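Local coordinates for protein 11R-lipoxygenase (Gersemia fruticosa, PDB 3VF1) that probably inserts molecular oxygen into polyunsaturated fatty acids as a calcium-dependent lipoxygenase with a single non-heme iron in each subunit, at residues N263-E268 and F580-T585; F307-K312 and G334-K339; N341-P346 and L487-Y492. All blocks are in the same frame, centred on the assembly; numbering follows the deposited sequence.

Interaction 1 of 3, residues N263-E268 and F580-T585; sequences NGSNPE and FSQMAT
Ser-265 pushes its hydroxyl between those of Ser-581 and Thr-585, and this cluster of three oxygens carries the contact. Ser-265 OG lies 2.8 Å from Thr-585 OG1 in a hydrogen bond that either group could donate. On the Ser-581 side, Ser-265 OG comes to 2.7 Å from Ser-581 OG, in a hydrogen bond whose proton is not settled, since the same proton could go to another acceptor. The Ser-581 hydroxyl is folded between its own backbone N and carbonyl carbon (chi1 60°), which turns it back against the incoming serine. Thr-585 presents OG1 instead of its methyl group, with CG2 about 4.0 Å from Ser-265 OG. All three are buried; Ser-265 OG has two hydroxyl neighbours for its one proton, and Ser-581 OG is also held by Ala-577 O. The loop after helix 254-263 is thereby fastened to the start of helix 582-586, to Ser-581 just before it and Thr-585 within it. Gln-582, beside this cluster, bonds through OE1 to Gln-388 and through NE2 to the backbone O of Asn-579. With its side chain about 6 Å from the iron and close to the ligands Asn-579 and His-392, Gln-582 is consistent with a second-shell residue of the lipoxygenase non-heme iron site.

Interaction 2 of 3, residues F307-K312 and G334-K339; sequences FITDYK and GLFYLK
The ring of Phe-336 receives Thr-309 at its edge: Thr-309 OG1 lies in the ring plane, 3.5 Å from Phe-336 CE1, and the two side chains cross at about a right angle. The carbonyl O of Phe-307 also sits at this edge, near Phe-336 CD1. Outside the pair, Phe-261 of helix 254-263 meets Phe-336 in an edge-to-face stack. The ring of Phe-307 is met obliquely by Leu-338, whose CB lies 4.0 Å from Phe-307 CE1.

These side chains rise from two antiparallel strands. Phe-307 with Phe-336 and Thr-309 with Gly-334 are hydrogen-bonded pairs, each closed by two backbone bonds; the shortest joins Phe-336 N to Phe-307 O at 2.8 Å and is nearly straight (165°). Gly-334 has no side chain on the face shared by Thr-309 and Phe-336, and there Thr-309 OG1, held between its own backbone N and carbonyl carbon (chi1 58°), approaches Gly-334 N to 3.5 Å.

Ile-308 and Leu-335 form the non-hydrogen-bonded pair between them, with side chains on the other face. Leu-335 CD1 leans across to 4.1 Å from Ile-308 CB and 3.5 Å from Phe-307 O, while Ile-308 CA makes a CA-H...O contact of 3.2 Å with Gly-334 O.

In the antiparallel sheet of the lipoxygenase domain, strand 306-310 is flanked on its other side by strand 271-272, and strand 333-338 by strand 344-350. Helix 254-263 packs on the Thr-309 and Phe-336 face through Phe-261; on the reverse, Leu-335 touches Ile-347 and Ile-306.

Interaction 3 of 3, residues N341-P346 and L487-Y492; sequences NDDIIP and LRKFYY. With FRU (beta-D-fructofuranose), chain C.
Asp-342, at a positive phi (82°) in the turn before strand 344-350, faces Arg-488 in the type I beta turn from Leu-487 to Phe-490, with Asp-342 CA and Arg-488 CA 6.3 Å apart. Across this gap Lys-489 makes the salt bridge of the contact: its NZ lies 2.8 Å from Asp-343 OD1, meeting that oxygen on its syn side, somewhat out of the carboxylate plane. The lysine methylenes run past Asp-342, with Lys-489 CD 3.5 Å from Asp-342 O, and a bend at chi3 (84°) then turns CE and the ammonium toward Asp-343. Asn-341 shapes the acidic side: it closes an Asx turn by accepting from Asp-343 N through OD1, and its ND2 makes a weak bond to Asp-343 OD2. The contact therefore pairs a beta-hairpin turn, between strands 333-338 and 344-350, with the turn that leads into helix 491-514, where Phe-490 takes the N-cap position. Putting a methionine in place of Lys-489 would probably leave the Asp-343 carboxylate without its countercharge and let it turn more freely beside Asn-341. Asp-342 and Arg-488 lie side by side, pointing the same way, the Asp-342 carboxylate against the CB and CG methylenes of Arg-488 and not against its guanidinium; Arg-488 CG lies 3.7 Å from Asp-342 OD1, whereas Arg-488 NE is 5.4 Å from Asp-342 OD2. Two waters bridge the segments: one joins Asp-342 O to Lys-489 N, the other the Asp-342 side-chain OD1 to Arg-488 N. Beyond them Arg-488 CD comes within 3.7 Å of fructose O6, and the sugar is hydrogen-bonded by Lys-493 and Asp-494.

How the interactions relate
Interactions 1 and 2 are buried and interaction 3 lies at the surface, and their chemistry follows: a hydroxyl cluster in the turn that also carries Gln-582, a neighbour of the iron ligands; paired strand backbones with apolar side chains; and a salt bridge with bridging waters. Interactions 2 and 3 share one sheet, because strands 333-338 and 344-350 are neighbours and Tyr-337 N probably bonds to Ile-345 O. Interaction 1 touches interaction 3 through Asn-263, whose ND2 probably bonds to Lys-489 O just before helix 491-514. Interactions 1 and 2 do not touch, with nearest atoms about 5 Å apart, yet helix 254-263, which leads into 263-268, also covers the sheet.

Interaction 1 of 3, residues N263-E268 and F580-T585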
loop_
_atom_site.group_PDB
_atom_site.type_symbol
_atom_site.label_atom_id
_atom_site.label_comp_id
_atom_site.label_asym_id
_atom_site.label_seq_id
_atom_site.Cartn_x
_atom_site.Cartn_y
_atom_site.Cartn_z
ATOM N N ASN A 263 -12.451 -3.556 -12.582
ATOM C CA ASN A 263 -11.716 -2.314 -12.765
ATOM C C ASN A 263 -12.117 -1.244 -11.758
ATOM O O ASN A 263 -11.940 -0.051 -12.001
ATOM C CB ASN A 263 -11.929 -1.797 -14.188
ATOM C CG ASN A 263 -11.574 -2.832 -15.239
ATOM O OD1 ASN A 263 -10.564 -3.529 -15.124
ATOM N ND2 ASN A 263 -12.410 -2.946 -16.265
ATOM N N GLY A 264 -12.661 -1.676 -10.626
ATOM C CA GLY A 264 -12.974 -0.767 -9.541
ATOM C C GLY A 264 -11.797 -0.648 -8.596
ATOM O O GLY A 264 -10.682 -0.356 -9.021
ATOM N N SER A 265 -12.041 -0.890 -7.313
ATOM C CA SER A 265 -10.986 -0.821 -6.310
ATOM C C SER A 265 -10.700 -2.180 -5.676
ATOM O O SER A 265 -9.826 -2.294 -4.818
ATOM C CB SER A 265 -11.360 0.185 -5.222
ATOM O OG SER A 265 -11.473 1.491 -5.760
ATOM N N ASN A 266 -11.433 -3.206 -6.099
ATOM C CA ASN A 266 -11.295 -4.531 -5.504
ATOM C C ASN A 266 -11.490 -5.653 -6.520
ATOM O O ASN A 266 -12.582 -6.211 -6.633
ATOM C CB ASN A 266 -12.297 -4.692 -4.362
ATOM C CG ASN A 266 -12.168 -6.028 -3.661
ATOM O OD1 ASN A 266 -11.148 -6.710 -3.781
ATOM N ND2 ASN A 266 -13.199 -6.409 -2.918
ATOM N N PRO A 267 -10.425 -5.988 -7.265
ATOM C CA PRO A 267 -10.450 -7.040 -8.285
ATOM C C PRO A 267 -9.939 -8.383 -7.763
ATOM O O PRO A 267 -9.380 -9.158 -8.537
ATOM C CB PRO A 267 -9.493 -6.493 -9.340
ATOM C CG PRO A 267 -8.455 -5.769 -8.531
ATOM C CD PRO A 267 -9.155 -5.240 -7.293
ATOM N N GLU A 268 -10.139 -8.656 -6.476
ATOM C CA GLU A 268 -9.552 -9.837 -5.846
ATOM C C GLU A 268 -10.533 -10.985 -5.614
ATOM O O GLU A 268 -10.130 -12.057 -5.165
ATOM C CB GLU A 268 -8.933 -9.452 -4.501
ATOM C CG GLU A 268 -7.633 -8.674 -4.603
ATOM C CD GLU A 268 -6.909 -8.587 -3.271
ATOM O OE1 GLU A 268 -7.584 -8.673 -2.219
ATOM O OE2 GLU A 268 -5.667 -8.444 -3.274
ATOM N N PHE A 580 -5.965 4.664 -4.400
ATOM C CA PHE A 580 -6.200 5.962 -5.030
ATOM C C PHE A 580 -7.350 5.924 -6.032
ATOM O O PHE A 580 -7.711 6.950 -6.611
ATOM C CB PHE A 580 -4.920 6.471 -5.696
ATOM C CG PHE A 580 -3.808 6.733 -4.724
ATOM C CD1 PHE A 580 -3.826 7.861 -3.923
ATOM C CD2 PHE A 580 -2.754 5.847 -4.604
ATOM C CE1 PHE A 580 -2.809 8.102 -3.020
ATOM C CE2 PHE A 580 -1.734 6.080 -3.703
ATOM C CZ PHE A 580 -1.762 7.210 -2.909
ATOM N N SER A 581 -7.922 4.741 -6.228
ATOM C CA SER A 581 -9.098 4.586 -7.074
ATOM C C SER A 581 -10.378 4.697 -6.249
ATOM O O SER A 581 -11.481 4.552 -6.779
ATOM C CB SER A 581 -9.060 3.226 -7.767
ATOM O OG SER A 581 -9.040 2.179 -6.812
ATOM N N GLN A 582 -10.227 4.963 -4.956
ATOM C CA GLN A 582 -11.353 4.922 -4.025
ATOM C C GLN A 582 -12.365 6.048 -4.218
ATOM O O GLN A 582 -13.529 5.897 -3.856
ATOM C CB GLN A 582 -10.848 4.933 -2.582
ATOM C CG GLN A 582 -10.405 3.575 -2.076
ATOM C CD GLN A 582 -9.994 3.608 -0.620
ATOM O OE1 GLN A 582 -10.649 3.016 0.237
ATOM N NE2 GLN A 582 -8.901 4.301 -0.332
ATOM N N MET A 583 -11.937 7.176 -4.774
ATOM C CA MET A 583 -12.858 8.289 -4.978
ATOM C C MET A 583 -13.754 8.019 -6.182
ATOM O O MET A 583 -14.934 8.366 -6.182
ATOM C CB MET A 583 -12.102 9.607 -5.161
ATOM C CG MET A 583 -13.020 10.821 -5.254
ATOM S SD MET A 583 -14.113 11.003 -3.825
ATOM C CE MET A 583 -12.985 11.699 -2.617
ATOM N N ALA A 584 -13.187 7.395 -7.209
ATOM C CA ALA A 584 -13.958 6.992 -8.376
ATOM C C ALA A 584 -14.973 5.919 -7.996
ATOM O O ALA A 584 -16.027 5.799 -8.618
ATOM C CB ALA A 584 -13.032 6.476 -9.465
ATOM N N THR A 585 -14.651 5.146 -6.965
ATOM C CA THR A 585 -15.477 4.014 -6.561
ATOM C C THR A 585 -16.508 4.392 -5.500
ATOM O O THR A 585 -17.667 3.986 -5.584
ATOM C CB THR A 585 -14.602 2.862 -6.022
ATOM O OG1 THR A 585 -13.765 2.364 -7.074
ATOM C CG2 THR A 585 -15.460 1.726 -5.484
#

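Interaction 2 of 3, residues F307-K312 and G334-K339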
loop_
_atom_site.group_PDB
_atom_site.type_symbol
_atom_site.label_atom_id
_atom_site.label_comp_id
_atom_site.label_asym_id
_atom_site.label_seq_id
_atom_site.Cartn_x
_atom_site.Cartn_y
_atom_site.Cartn_z
ATOM N N PHE A 307 -18.806 -16.634 -14.127
ATOM C CA PHE A 307 -17.929 -16.247 -13.031
ATOM C C PHE A 307 -18.754 -15.953 -11.785
ATOM O O PHE A 307 -19.953 -15.702 -11.877
ATOM C CB PHE A 307 -17.098 -15.028 -13.429
ATOM C CG PHE A 307 -16.216 -15.268 -14.620
ATOM C CD1 PHE A 307 -16.757 -15.336 -15.893
ATOM C CD2 PHE A 307 -14.849 -15.432 -14.469
ATOM C CE1 PHE A 307 -15.951 -15.564 -16.992
ATOM C CE2 PHE A 307 -14.040 -15.657 -15.564
ATOM C CZ PHE A 307 -14.592 -15.723 -16.827
ATOM N N ILE A 308 -18.109 -15.985 -10.624
ATOM C CA ILE A 308 -18.820 -15.873 -9.357
ATOM C C ILE A 308 -18.049 -15.057 -8.324
ATOM O O ILE A 308 -16.822 -15.081 -8.290
ATOM C CB ILE A 308 -19.099 -17.270 -8.772
ATOM C CG1 ILE A 308 -19.944 -17.168 -7.499
ATOM C CG2 ILE A 308 -17.792 -17.994 -8.485
ATOM C CD1 ILE A 308 -20.423 -18.510 -6.977
ATOM N N THR A 309 -18.785 -14.336 -7.484
ATOM C CA THR A 309 -18.205 -13.624 -6.351
ATOM C C THR A 309 -18.856 -14.108 -5.060
ATOM O O THR A 309 -19.984 -13.727 -4.745
ATOM C CB THR A 309 -18.405 -12.098 -6.466
ATOM O OG1 THR A 309 -19.802 -11.796 -6.548
ATOM C CG2 THR A 309 -17.698 -11.548 -7.696
ATOM N N ASP A 310 -18.141 -14.950 -4.319
ATOM C CA ASP A 310 -18.672 -15.549 -3.100
ATOM C C ASP A 310 -18.088 -14.872 -1.864
ATOM O O ASP A 310 -16.879 -14.908 -1.642
ATOM C CB ASP A 310 -18.345 -17.045 -3.074
ATOM C CG ASP A 310 -18.946 -17.757 -1.875
ATOM O OD1 ASP A 310 -19.347 -17.074 -0.908
ATOM O OD2 ASP A 310 -19.014 -19.005 -1.896
ATOM N N TYR A 311 -18.956 -14.267 -1.058
ATOM C CA TYR A 311 -18.523 -13.559 0.144
ATOM C C TYR A 311 -18.826 -14.355 1.410
ATOM O O TYR A 311 -19.268 -13.807 2.420
ATOM C CB TYR A 311 -19.178 -12.179 0.198
ATOM C CG TYR A 311 -18.746 -11.300 -0.951
ATOM C CD1 TYR A 311 -19.390 -11.364 -2.179
ATOM C CD2 TYR A 311 -17.675 -10.428 -0.816
ATOM C CE1 TYR A 311 -18.987 -10.574 -3.235
ATOM C CE2 TYR A 311 -17.267 -9.635 -1.865
ATOM C CZ TYR A 311 -17.924 -9.712 -3.073
ATOM O OH TYR A 311 -17.515 -8.922 -4.120
ATOM N N LYS A 312 -18.571 -15.657 1.342
ATOM C CA LYS A 312 -18.755 -16.547 2.480
ATOM C C LYS A 312 -18.012 -16.054 3.719
ATOM O O LYS A 312 -18.449 -16.286 4.843
ATOM C CB LYS A 312 -18.265 -17.950 2.121
ATOM C CG LYS A 312 -18.368 -18.953 3.253
ATOM C CD LYS A 312 -17.991 -20.350 2.790
ATOM C CE LYS A 312 -18.207 -21.379 3.888
ATOM N NZ LYS A 312 -17.954 -22.767 3.408
ATOM N N GLY A 334 -22.754 -13.652 -5.976
ATOM C CA GLY A 334 -23.126 -13.046 -7.237
ATOM C C GLY A 334 -22.646 -13.895 -8.393
ATOM O O GLY A 334 -21.536 -14.418 -8.365
ATOM N N LEU A 335 -23.485 -14.040 -9.410
ATOM C CA LEU A 335 -23.118 -14.804 -10.592
ATOM C C LEU A 335 -23.067 -13.871 -11.792
ATOM O O LEU A 335 -23.950 -13.037 -11.975
ATOM C CB LEU A 335 -24.120 -15.932 -10.837
ATOM C CG LEU A 335 -23.614 -17.083 -11.707
ATOM C CD1 LEU A 335 -22.514 -17.855 -10.989
ATOM C CD2 LEU A 335 -24.757 -18.007 -12.089
ATOM N N PHE A 336 -22.024 -14.012 -12.602
ATOM C CA PHE A 336 -21.819 -13.131 -13.742
ATOM C C PHE A 336 -21.662 -13.927 -15.031
ATOM O O PHE A 336 -21.293 -15.098 -15.011
ATOM C CB PHE A 336 -20.588 -12.252 -13.520
ATOM C CG PHE A 336 -20.683 -11.370 -12.307
ATOM C CD1 PHE A 336 -20.554 -11.902 -11.036
ATOM C CD2 PHE A 336 -20.892 -10.008 -12.437
ATOM C CE1 PHE A 336 -20.638 -11.094 -9.917
ATOM C CE2 PHE A 336 -20.976 -9.195 -11.321
ATOM C CZ PHE A 336 -20.849 -9.742 -10.059
ATOM N N TYR A 337 -21.951 -13.273 -16.150
ATOM C CA TYR A 337 -21.862 -13.897 -17.461
ATOM C C TYR A 337 -20.912 -13.103 -18.346
ATOM O O TYR A 337 -20.962 -11.877 -18.372
ATOM C CB TYR A 337 -23.246 -13.948 -18.106
ATOM C CG TYR A 337 -23.294 -14.670 -19.434
ATOM C CD1 TYR A 337 -23.138 -16.046 -19.502
ATOM C CD2 TYR A 337 -23.520 -13.979 -20.616
ATOM C CE1 TYR A 337 -23.192 -16.713 -20.707
ATOM C CE2 TYR A 337 -23.576 -14.639 -21.831
ATOM C CZ TYR A 337 -23.411 -16.006 -21.868
ATOM O OH TYR A 337 -23.467 -16.675 -23.068
ATOM N N LEU A 338 -20.045 -13.806 -19.065
ATOM C CA LEU A 338 -19.127 -13.161 -19.996
ATOM C C LEU A 338 -19.793 -13.015 -21.359
ATOM O O LEU A 338 -19.900 -13.976 -22.114
ATOM C CB LEU A 338 -17.837 -13.971 -20.126
ATOM C CG LEU A 338 -16.816 -13.446 -21.139
ATOM C CD1 LEU A 338 -16.308 -12.069 -20.739
ATOM C CD2 LEU A 338 -15.664 -14.425 -21.283
ATOM N N LYS A 339 -20.243 -11.804 -21.662
ATOM C CA LYS A 339 -20.949 -11.542 -22.910
ATOM C C LYS A 339 -20.037 -11.727 -24.118
ATOM O O LYS A 339 -18.820 -11.818 -23.983
ATOM C CB LYS A 339 -21.530 -10.128 -22.901
ATOM C CG LYS A 339 -22.610 -9.920 -21.852
ATOM C CD LYS A 339 -23.019 -8.457 -21.745
ATOM C CE LYS A 339 -23.626 -7.943 -23.039
ATOM N NZ LYS A 339 -23.982 -6.500 -22.943
#

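Interaction 3 of 3, residues N341-P346 and L487-Y492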
loop_
_atom_site.group_PDB
_atom_site.type_symbol
_atom_site.label_atom_id
_atom_site.label_comp_id
_atom_site.label_asym_id
_atom_site.label_seq_id
_atom_site.Cartn_x
_atom_site.Cartn_y
_atom_site.Cartn_z
ATOM N N ASN A 341 -19.237 -9.693 -26.328
ATOM C CA ASN A 341 -18.400 -8.521 -26.567
ATOM C C ASN A 341 -17.429 -8.255 -25.416
ATOM O O ASN A 341 -16.855 -7.170 -25.323
ATOM C CB ASN A 341 -19.270 -7.286 -26.811
ATOM C CG ASN A 341 -19.980 -6.814 -25.559
ATOM O OD1 ASN A 341 -20.047 -7.532 -24.561
ATOM N ND2 ASN A 341 -20.521 -5.600 -25.607
ATOM N N ASP A 342 -17.271 -9.245 -24.540
ATOM C CA ASP A 342 -16.258 -9.222 -23.479
ATOM C C ASP A 342 -16.657 -8.422 -22.235
ATOM O O ASP A 342 -15.849 -8.250 -21.322
ATOM C CB ASP A 342 -14.912 -8.725 -24.021
ATOM C CG ASP A 342 -14.308 -9.676 -25.039
ATOM O OD1 ASP A 342 -14.183 -10.879 -24.721
ATOM O OD2 ASP A 342 -13.970 -9.224 -26.155
ATOM N N ASP A 343 -17.895 -7.938 -22.192
ATOM C CA ASP A 343 -18.429 -7.346 -20.968
ATOM C C ASP A 343 -18.991 -8.442 -20.077
ATOM O O ASP A 343 -19.648 -9.361 -20.564
ATOM C CB ASP A 343 -19.543 -6.347 -21.284
ATOM C CG ASP A 343 -19.032 -5.090 -21.961
ATOM O OD1 ASP A 343 -17.844 -4.749 -21.771
ATOM O OD2 ASP A 343 -19.824 -4.439 -22.677
ATOM N N ILE A 344 -18.735 -8.351 -18.775
ATOM C CA ILE A 344 -19.375 -9.260 -17.832
ATOM C C ILE A 344 -20.564 -8.567 -17.170
ATOM O O ILE A 344 -20.490 -7.392 -16.811
ATOM C CB ILE A 344 -18.406 -9.791 -16.751
ATOM C CG1 ILE A 344 -17.904 -8.661 -15.851
ATOM C CG2 ILE A 344 -17.232 -10.513 -17.396
ATOM C CD1 ILE A 344 -17.600 -9.115 -14.445
ATOM N N ILE A 345 -21.664 -9.297 -17.031
ATOM C CA ILE A 345 -22.863 -8.754 -16.410
ATOM C C ILE A 345 -23.344 -9.662 -15.290
ATOM O O ILE A 345 -23.190 -10.878 -15.367
ATOM C CB ILE A 345 -24.009 -8.607 -17.428
ATOM C CG1 ILE A 345 -24.215 -9.926 -18.182
ATOM C CG2 ILE A 345 -23.719 -7.473 -18.393
ATOM C CD1 ILE A 345 -25.461 -9.958 -19.039
ATOM N N PRO A 346 -23.939 -9.069 -14.245
ATOM C CA PRO A 346 -24.561 -9.858 -13.180
ATOM C C PRO A 346 -25.843 -10.506 -13.690
ATOM O O PRO A 346 -26.619 -9.846 -14.378
ATOM C CB PRO A 346 -24.879 -8.806 -12.118
ATOM C CG PRO A 346 -25.088 -7.554 -12.896
ATOM C CD PRO A 346 -24.118 -7.622 -14.037
ATOM N N LEU A 487 -9.435 -12.489 -19.475
ATOM C CA LEU A 487 -10.498 -11.522 -19.741
ATOM C C LEU A 487 -9.974 -10.284 -20.470
ATOM O O LEU A 487 -9.081 -9.597 -19.983
ATOM C CB LEU A 487 -11.180 -11.120 -18.432
ATOM C CG LEU A 487 -11.926 -12.245 -17.709
ATOM C CD1 LEU A 487 -12.524 -11.741 -16.403
ATOM C CD2 LEU A 487 -13.010 -12.838 -18.598
ATOM N N ARG A 488 -10.554 -10.005 -21.635
ATOM C CA ARG A 488 -10.091 -8.922 -22.502
ATOM C C ARG A 488 -10.255 -7.532 -21.888
ATOM O O ARG A 488 -9.410 -6.660 -22.089
ATOM C CB ARG A 488 -10.831 -8.969 -23.840
ATOM C CG ARG A 488 -10.563 -10.217 -24.665
ATOM C CD ARG A 488 -9.227 -10.137 -25.383
ATOM N NE ARG A 488 -9.014 -11.280 -26.267
ATOM C CZ ARG A 488 -7.936 -11.454 -27.026
ATOM N NH1 ARG A 488 -6.957 -10.560 -27.018
ATOM N NH2 ARG A 488 -7.837 -12.529 -27.796
ATOM N N LYS A 489 -11.342 -7.322 -21.150
ATOM C CA LYS A 489 -11.644 -5.998 -20.607
ATOM C C LYS A 489 -11.402 -5.940 -19.099
ATOM O O LYS A 489 -12.069 -5.203 -18.377
ATOM C CB LYS A 489 -13.081 -5.599 -20.954
ATOM C CG LYS A 489 -13.361 -5.648 -22.451
ATOM C CD LYS A 489 -14.774 -5.215 -22.800
ATOM C CE LYS A 489 -14.886 -3.704 -22.911
ATOM N NZ LYS A 489 -16.201 -3.287 -23.467
ATOM N N PHE A 490 -10.433 -6.728 -18.644
ATOM C CA PHE A 490 -9.984 -6.714 -17.260
ATOM C C PHE A 490 -8.710 -5.871 -17.210
ATOM O O PHE A 490 -7.599 -6.398 -17.202
ATOM C CB PHE A 490 -9.709 -8.146 -16.800
ATOM C CG PHE A 490 -9.498 -8.296 -15.315
ATOM C CD1 PHE A 490 -9.535 -7.205 -14.461
ATOM C CD2 PHE A 490 -9.257 -9.548 -14.775
ATOM C CE1 PHE A 490 -9.339 -7.371 -13.099
ATOM C CE2 PHE A 490 -9.059 -9.714 -13.422
ATOM C CZ PHE A 490 -9.100 -8.627 -12.583
ATOM N N TYR A 491 -8.883 -4.555 -17.188
ATOM C CA TYR A 491 -7.774 -3.627 -17.382
ATOM C C TYR A 491 -6.764 -3.651 -16.238
ATOM O O TYR A 491 -5.568 -3.488 -16.467
ATOM C CB TYR A 491 -8.312 -2.212 -17.592
ATOM C CG TYR A 491 -9.265 -2.117 -18.759
ATOM C CD1 TYR A 491 -8.987 -2.757 -19.958
ATOM C CD2 TYR A 491 -10.455 -1.407 -18.657
ATOM C CE1 TYR A 491 -9.854 -2.682 -21.028
ATOM C CE2 TYR A 491 -11.332 -1.329 -19.722
ATOM C CZ TYR A 491 -11.026 -1.968 -20.905
ATOM O OH TYR A 491 -11.892 -1.895 -21.971
ATOM N N TYR A 492 -7.238 -3.848 -15.013
ATOM C CA TYR A 492 -6.333 -3.995 -13.881
ATOM C C TYR A 492 -5.365 -5.145 -14.124
ATOM O O TYR A 492 -4.176 -5.036 -13.847
ATOM C CB TYR A 492 -7.102 -4.262 -12.589
ATOM C CG TYR A 492 -6.249 -4.937 -11.537
ATOM C CD1 TYR A 492 -6.163 -6.320 -11.474
ATOM C CD2 TYR A 492 -5.512 -4.192 -10.622
ATOM C CE1 TYR A 492 -5.378 -6.947 -10.527
ATOM C CE2 TYR A 492 -4.723 -4.811 -9.668
ATOM C CZ TYR A 492 -4.662 -6.189 -9.626
ATOM O OH TYR A 492 -3.880 -6.812 -8.681
HETATM C C1 FRU C . -1.870 -10.533 -19.930
HETATM C C2 FRU C . -2.440 -11.157 -21.197
HETATM C C3 FRU C . -1.905 -10.472 -22.445
HETATM C C4 FRU C . -3.103 -10.407 -23.368
HETATM C C5 FRU C . -4.293 -10.416 -22.421
HETATM C C6 FRU C . -5.454 -11.186 -23.036
HETATM O O1 FRU C . -2.202 -9.164 -19.887
HETATM O O2 FRU C . -2.080 -12.519 -21.266
HETATM O O3 FRU C . -0.850 -11.202 -23.030
HETATM O O4 FRU C . -3.092 -9.263 -24.187
HETATM O O5 FRU C . -3.850 -11.011 -21.213
HETATM O O6 FRU C . -6.683 -10.566 -22.735
HETATM O O HOH W 1 -13.409 -9.192 -20.346
HETATM O O HOH W 2 -12.911 -11.332 -22.373
#